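Local coordinates for protein L-fuculose phosphate aldolase (Streptococcus pneumoniae, PDB 4C24) that is a zinc-binding member of the class II aldolase family with the AraD-like fold, and assembles as four chains, at residues G30-V35 with I96-T101; L20-L25 with D51-K56. One frame throughout, in Å; residues are numbered along the deposited sequence. Where two conformers were deposited one is given.

Contact 1 of 2, residues G30-V35 with I96-T101; sequences GGNLSV and IIHAHT. With ZN (zinc ion), chain B; SO4 (sulfate ion), chain E.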
loop_
_atom_site.group_PDB
_atom_site.type_symbol
_atom_site.label_atom_id
_atom_site.label_comp_id
_atom_site.label_asym_id
_atom_site.label_seq_id
_atom_site.Cartn_x
_atom_site.Cartn_y
_atom_site.Cartn_z
ATOM N N GLY A 30 2.907 7.765 -18.953
ATOM C CA GLY A 30 2.354 9.100 -19.135
ATOM C C GLY A 30 3.018 10.174 -18.293
ATOM O O GLY A 30 2.608 11.330 -18.362
ATOM N N GLY A 31 4.037 9.791 -17.509
ATOM C CA GLY A 31 4.768 10.712 -16.633
ATOM C C GLY A 31 5.997 11.260 -17.326
ATOM O O GLY A 31 6.512 10.651 -18.263
ATOM N N ASN A 32 6.455 12.422 -16.892
ATOM C CA ASN A 32 7.590 13.075 -17.590
ATOM C C ASN A 32 8.241 14.103 -16.695
ATOM O O ASN A 32 7.634 14.620 -15.769
ATOM C CB ASN A 32 7.219 13.658 -18.978
ATOM C CG ASN A 32 5.744 13.998 -19.089
ATOM O OD1 ASN A 32 5.328 15.063 -18.651
ATOM N ND2 ASN A 32 4.957 13.090 -19.668
ATOM N N LEU A 33 9.510 14.387 -16.960
ATOM C CA LEU A 33 10.255 15.343 -16.170
ATOM C C LEU A 33 11.021 16.234 -17.119
ATOM O O LEU A 33 11.462 15.796 -18.197
ATOM C CB LEU A 33 11.287 14.666 -15.249
ATOM C CG LEU A 33 10.779 13.619 -14.267
ATOM C CD1 LEU A 33 10.560 12.256 -14.936
ATOM C CD2 LEU A 33 11.688 13.492 -13.063
ATOM N N SER A 34 11.233 17.461 -16.677
ATOM C CA SER A 34 12.044 18.388 -17.428
ATOM C C SER A 34 12.774 19.348 -16.512
ATOM O O SER A 34 12.415 19.538 -15.337
ATOM C CB SER A 34 11.164 19.171 -18.397
ATOM O OG SER A 34 10.406 20.131 -17.702
ATOM N N VAL A 35 13.843 19.920 -17.076
ATOM C CA VAL A 35 14.532 21.036 -16.458
ATOM C C VAL A 35 14.756 22.099 -17.514
ATOM O O VAL A 35 14.920 21.796 -18.699
ATOM C CB VAL A 35 15.912 20.663 -15.843
ATOM C CG1 VAL A 35 15.745 19.984 -14.490
ATOM C CG2 VAL A 35 16.750 19.840 -16.820
ATOM N N ILE A 96 10.220 20.671 -13.712
ATOM C CA ILE A 96 8.809 20.278 -13.706
ATOM C C ILE A 96 8.697 18.774 -13.724
ATOM O O ILE A 96 9.434 18.072 -14.470
ATOM C CB ILE A 96 8.087 20.855 -14.936
ATOM C CG1 ILE A 96 8.073 22.367 -14.826
ATOM C CG2 ILE A 96 6.644 20.333 -15.052
ATOM C CD1 ILE A 96 7.564 23.107 -16.050
ATOM N N ILE A 97 7.761 18.251 -12.936
ATOM C CA ILE A 97 7.454 16.850 -12.974
ATOM C C ILE A 97 5.984 16.684 -13.223
ATOM O O ILE A 97 5.166 17.373 -12.563
ATOM C CB ILE A 97 7.836 16.145 -11.656
ATOM C CG1 ILE A 97 9.370 16.240 -11.435
ATOM C CG2 ILE A 97 7.345 14.701 -11.670
ATOM C CD1 ILE A 97 9.831 15.653 -10.115
ATOM N N HIS A 98 5.651 15.825 -14.181
ATOM C CA HIS A 98 4.257 15.399 -14.403
ATOM C C HIS A 98 4.151 13.923 -14.066
ATOM O O HIS A 98 4.994 13.086 -14.479
ATOM C CB HIS A 98 3.842 15.678 -15.837
ATOM C CG HIS A 98 2.604 14.948 -16.278
ATOM N ND1 HIS A 98 1.362 15.201 -15.734
ATOM C CD2 HIS A 98 2.418 13.977 -17.207
ATOM C CE1 HIS A 98 0.469 14.411 -16.305
ATOM N NE2 HIS A 98 1.074 13.671 -17.222
ATOM N N ALA A 99 3.126 13.570 -13.297
ATOM C CA ALA A 99 2.951 12.212 -12.874
ATOM C C ALA A 99 1.490 11.838 -12.822
ATOM O O ALA A 99 0.656 12.724 -12.672
ATOM C CB ALA A 99 3.593 11.993 -11.513
ATOM N N HIS A 100 1.192 10.561 -12.975
ATOM C CA HIS A 100 -0.161 10.034 -12.735
ATOM C C HIS A 100 -0.084 9.352 -11.388
ATOM O O HIS A 100 0.260 8.168 -11.289
ATOM C CB HIS A 100 -0.564 9.048 -13.823
ATOM C CG HIS A 100 -0.525 9.617 -15.215
ATOM N ND1 HIS A 100 -1.080 8.970 -16.291
ATOM C CD2 HIS A 100 0.001 10.772 -15.697
ATOM C CE1 HIS A 100 -0.852 9.681 -17.391
ATOM N NE2 HIS A 100 -0.231 10.798 -17.046
ATOM N N THR A 101 -0.290 10.128 -10.331
ATOM C CA THR A 101 -0.226 9.571 -8.994
ATOM C C THR A 101 -1.582 8.967 -8.589
ATOM O O THR A 101 -2.452 8.721 -9.453
ATOM C CB THR A 101 0.299 10.606 -7.992
ATOM O OG1 THR A 101 -0.670 11.656 -7.874
ATOM C CG2 THR A 101 1.675 11.161 -8.424
HETATM ZN ZN ZN B . 0.179 12.279 -18.319
HETATM S S SO4 E . 5.209 10.432 -22.380
HETATM O O1 SO4 E . 5.131 10.767 -23.817
HETATM O O2 SO4 E . 3.862 10.618 -21.831
HETATM O O3 SO4 E . 5.653 9.024 -22.352
HETATM O O4 SO4 E . 6.142 11.331 -21.664
HETATM O O HOH W 1 0.592 12.239 -20.366
#
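Strands 32-35 and 96-99 run antiparallel at 174°, and four backbone hydrogen bonds join the hydrogen-bonded pairs Asn32-His98 and Ser34-Ile96. The straightest bond runs from His98 N to Asn32 O, at 2.8 Å. Leu33 and Ile97 form the non-hydrogen-bonded pair between them. Their side chains lie alongside and point the same way, with Leu33 CD2 3.9 Å from Ile97 CG1. On the other face Asn32 OD1 comes within 3.2 Å of His98 CB. The amide and imidazole planes are turned 27° apart. His83 holds Asn32 OD1, while Asn32 ND2 donates to a sulfate oxygen, O4, at 2.9 Å. In the crystal both amide ends are held, the sulfate probably coming from the crystallisation liquor. The two strands are central neighbours in the mixed AraD-like sheet; the end of strand 96-99 and the residue just after it supply the zinc ligands His98 and His100. His98 CG stands anti to the backbone N (chi1 164°), which carries the ring toward the metal. His98 NE2 and His100 NE2 each bind zinc at 2.0 Å. His160 and a water are further ligands, and Gly30 O lies farther off, 2.6 Å from the zinc. That water also donates to Gly30 O at 3.0 Å. His98 ND1 is hydrogen-bonded to Ile162 O, which helps fix the rotation of the ring. Ser34 OG lies 3.7 Å from Ile96 CB and hydrogen-bonds to Tyr87 and His83.

Contact 2 of 2, residues L20-L25 with D51-K56; sequences LVETDL and DFFEIK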
loop_
_atom_site.group_PDB
_atom_site.type_symbol
_atom_site.label_atom_id
_atom_site.label_comp_id
_atom_site.label_asym_id
_atom_site.label_seq_id
_atom_site.Cartn_x
_atom_site.Cartn_y
_atom_site.Cartn_z
ATOM N N LEU A 20 10.637 8.404 -8.847
ATOM C CA LEU A 20 9.162 8.367 -8.921
ATOM C C LEU A 20 8.637 6.927 -8.863
ATOM O O LEU A 20 7.648 6.651 -8.198
ATOM C CB LEU A 20 8.663 9.077 -10.185
ATOM C CG LEU A 20 8.710 10.598 -10.215
ATOM C CD1 LEU A 20 8.415 11.054 -11.631
ATOM C CD2 LEU A 20 7.706 11.235 -9.250
ATOM N N VAL A 21 9.312 5.976 -9.526
ATOM C CA VAL A 21 8.880 4.569 -9.498
ATOM C C VAL A 21 9.306 3.903 -8.188
ATOM O O VAL A 21 8.554 3.143 -7.596
ATOM C CB VAL A 21 9.439 3.763 -10.698
ATOM C CG1 VAL A 21 8.867 2.346 -10.725
ATOM C CG2 VAL A 21 9.179 4.481 -12.013
ATOM N N GLU A 22 10.528 4.182 -7.738
ATOM C CA GLU A 22 11.069 3.524 -6.543
ATOM C C GLU A 22 10.191 3.809 -5.322
ATOM O O GLU A 22 9.949 2.923 -4.494
ATOM C CB GLU A 22 12.505 3.997 -6.292
ATOM C CG GLU A 22 13.507 3.542 -7.361
ATOM C CD GLU A 22 14.867 4.254 -7.324
ATOM O OE1 GLU A 22 15.040 5.273 -6.622
ATOM O OE2 GLU A 22 15.789 3.792 -8.032
ATOM N N THR A 23 9.687 5.037 -5.234
ATOM C CA THR A 23 8.849 5.440 -4.097
ATOM C C THR A 23 7.368 5.165 -4.352
ATOM O O THR A 23 6.526 5.498 -3.523
ATOM C CB THR A 23 9.013 6.928 -3.736
ATOM O OG1 THR A 23 8.578 7.727 -4.836
ATOM C CG2 THR A 23 10.464 7.271 -3.391
ATOM N N ASP A 24 7.074 4.533 -5.475
ATOM C CA ASP A 24 5.709 4.160 -5.851
ATOM C C ASP A 24 4.750 5.340 -5.998
ATOM O O ASP A 24 3.528 5.193 -5.841
ATOM C CB ASP A 24 5.110 3.120 -4.896
ATOM C CG ASP A 24 4.009 2.301 -5.552
ATOM O OD1 ASP A 24 4.075 2.056 -6.782
ATOM O OD2 ASP A 24 3.069 1.901 -4.828
ATOM N N LEU A 25 5.283 6.504 -6.321
ATOM C CA LEU A 25 4.400 7.616 -6.704
ATOM C C LEU A 25 3.703 7.325 -8.029
ATOM O O LEU A 25 2.526 7.642 -8.206
ATOM C CB LEU A 25 5.165 8.933 -6.781
ATOM C CG LEU A 25 5.330 9.643 -5.446
ATOM C CD1 LEU A 25 6.394 10.731 -5.580
ATOM C CD2 LEU A 25 3.989 10.224 -4.962
ATOM N N ASP A 51 10.156 3.358 -20.741
ATOM C CA ASP A 51 10.179 3.003 -19.319
ATOM C C ASP A 51 11.274 3.787 -18.591
ATOM O O ASP A 51 12.407 3.884 -19.083
ATOM C CB ASP A 51 10.438 1.491 -19.187
ATOM C CG ASP A 51 10.131 0.945 -17.795
ATOM O OD1 ASP A 51 10.818 1.328 -16.819
ATOM O OD2 ASP A 51 9.215 0.093 -17.685
ATOM N N PHE A 52 10.939 4.360 -17.436
ATOM C CA PHE A 52 11.895 5.180 -16.682
ATOM C C PHE A 52 13.199 4.452 -16.366
ATOM O O PHE A 52 14.260 5.071 -16.265
ATOM C CB PHE A 52 11.281 5.722 -15.388
ATOM C CG PHE A 52 10.369 6.910 -15.584
ATOM C CD1 PHE A 52 10.548 7.794 -16.646
ATOM C CD2 PHE A 52 9.349 7.161 -14.684
ATOM C CE1 PHE A 52 9.707 8.888 -16.819
ATOM C CE2 PHE A 52 8.508 8.259 -14.843
ATOM C CZ PHE A 52 8.683 9.120 -15.915
ATOM N N PHE A 53 13.117 3.135 -16.217
ATOM C CA PHE A 53 14.296 2.356 -15.875
ATOM C C PHE A 53 15.159 1.986 -17.077
ATOM O O PHE A 53 16.222 1.374 -16.929
ATOM C CB PHE A 53 13.891 1.133 -15.053
ATOM C CG PHE A 53 13.840 1.411 -13.591
ATOM C CD1 PHE A 53 14.995 1.304 -12.824
ATOM C CD2 PHE A 53 12.670 1.846 -12.987
ATOM C CE1 PHE A 53 14.980 1.577 -11.474
ATOM C CE2 PHE A 53 12.647 2.118 -11.629
ATOM C CZ PHE A 53 13.803 1.990 -10.875
ATOM N N GLU A 54 14.708 2.396 -18.259
ATOM C CA GLU A 54 15.422 2.131 -19.507
ATOM C C GLU A 54 15.893 3.412 -20.200
ATOM O O GLU A 54 16.451 3.354 -21.290
ATOM C CB GLU A 54 14.535 1.323 -20.456
ATOM C CG GLU A 54 14.147 -0.046 -19.916
ATOM C CD GLU A 54 13.691 -0.994 -21.001
ATOM O OE1 GLU A 54 12.629 -0.743 -21.612
ATOM O OE2 GLU A 54 14.396 -1.999 -21.240
ATOM N N ILE A 55 15.677 4.564 -19.571
ATOM C CA ILE A 55 16.097 5.832 -20.169
ATOM C C ILE A 55 17.604 6.064 -20.011
ATOM O O ILE A 55 18.135 6.050 -18.891
ATOM C CB ILE A 55 15.309 7.043 -19.610
ATOM C CG1 ILE A 55 13.805 6.836 -19.793
ATOM C CG2 ILE A 55 15.749 8.338 -20.296
ATOM C CD1 ILE A 55 12.975 7.932 -19.156
ATOM N N LYS A 56 18.279 6.280 -21.143
ATOM C CA LYS A 56 19.692 6.652 -21.158
ATOM C C LYS A 56 19.838 8.141 -21.408
ATOM O O LYS A 56 18.916 8.790 -21.926
ATOM C CB LYS A 56 20.422 5.907 -22.271
ATOM C CG LYS A 56 20.364 4.394 -22.177
ATOM C CD LYS A 56 21.282 3.815 -23.234
ATOM C CE LYS A 56 20.831 2.443 -23.700
ATOM N NZ LYS A 56 20.219 2.540 -25.055
#
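Val21 meets two phenylalanine rings, Phe52 and Phe53, each at its edge. Its methyl CG2 lies in the plane of the buried Phe52 ring, 3.8 Å from Phe52 CD2. Its CB lies in the plane of the Phe53 ring, 3.7 Å from Phe53 CE2. CG1 also approaches that carbon, at 3.9 Å. The first torsion of Val21 explains this split. With CG1 anti to the backbone N (chi1 -174°), CG2 sits beside that N and faces Phe52. Neither aromatic ring is stacked on the valine by its face. Leu20 makes a looser contact, with its CD1 4.3 Å from Phe52 CE2. Its side chain also packs on Leu33 and Phe173. The contact joins the C-terminal turn of helix 7-22 to the loop between strands 42-45 and 61-64. The helix ends in a Schellman motif: Asp24 has positive phi, Asp24 N bonds to Val21 O, and Leu25 N bonds weakly to Leu20 O. The loop is shaped by an Asx turn. Asp51 OD1 accepts from Phe53 N at 3.0 Å, using its anti lone pair, and this helps fix the backbone that carries the Phe53 ring. Phe53 lies outside Phe52, is exposed, and also touches a crystal neighbour. Farther out, Glu22 reaches the same ring at its edge, through CG 3.9 Å from Phe53 CZ. Its carboxylate plane is turned 51° from the ring. Lys18, one turn earlier on the helix, touches Phe53 as well. No hydrogen bond crosses between the two segments.

Contact 1 is buried near the centre of the chain, whereas contact 2 is only partly buried and its centre lies about 15 Å from the centre of the chain. Their own centres are about 11 Å apart. Contact 1 joins two sheet strands through backbone bonds and places metal ligands. Contact 2 joins a helix end to a loop mainly by apolar packing, with no hydrogen bond across it. Helix 7-22 of contact 2 and strand 32-37 of contact 1 follow each other in the chain. The two contacts meet directly. Phe52 CZ lies 3.8 Å from Leu33 CD1, and Leu20 CD1 lies 3.8 Å from Ile97 CG2. Leu33 and Ile97 face helix 7-22, and Ile97 also meets helix 169-192.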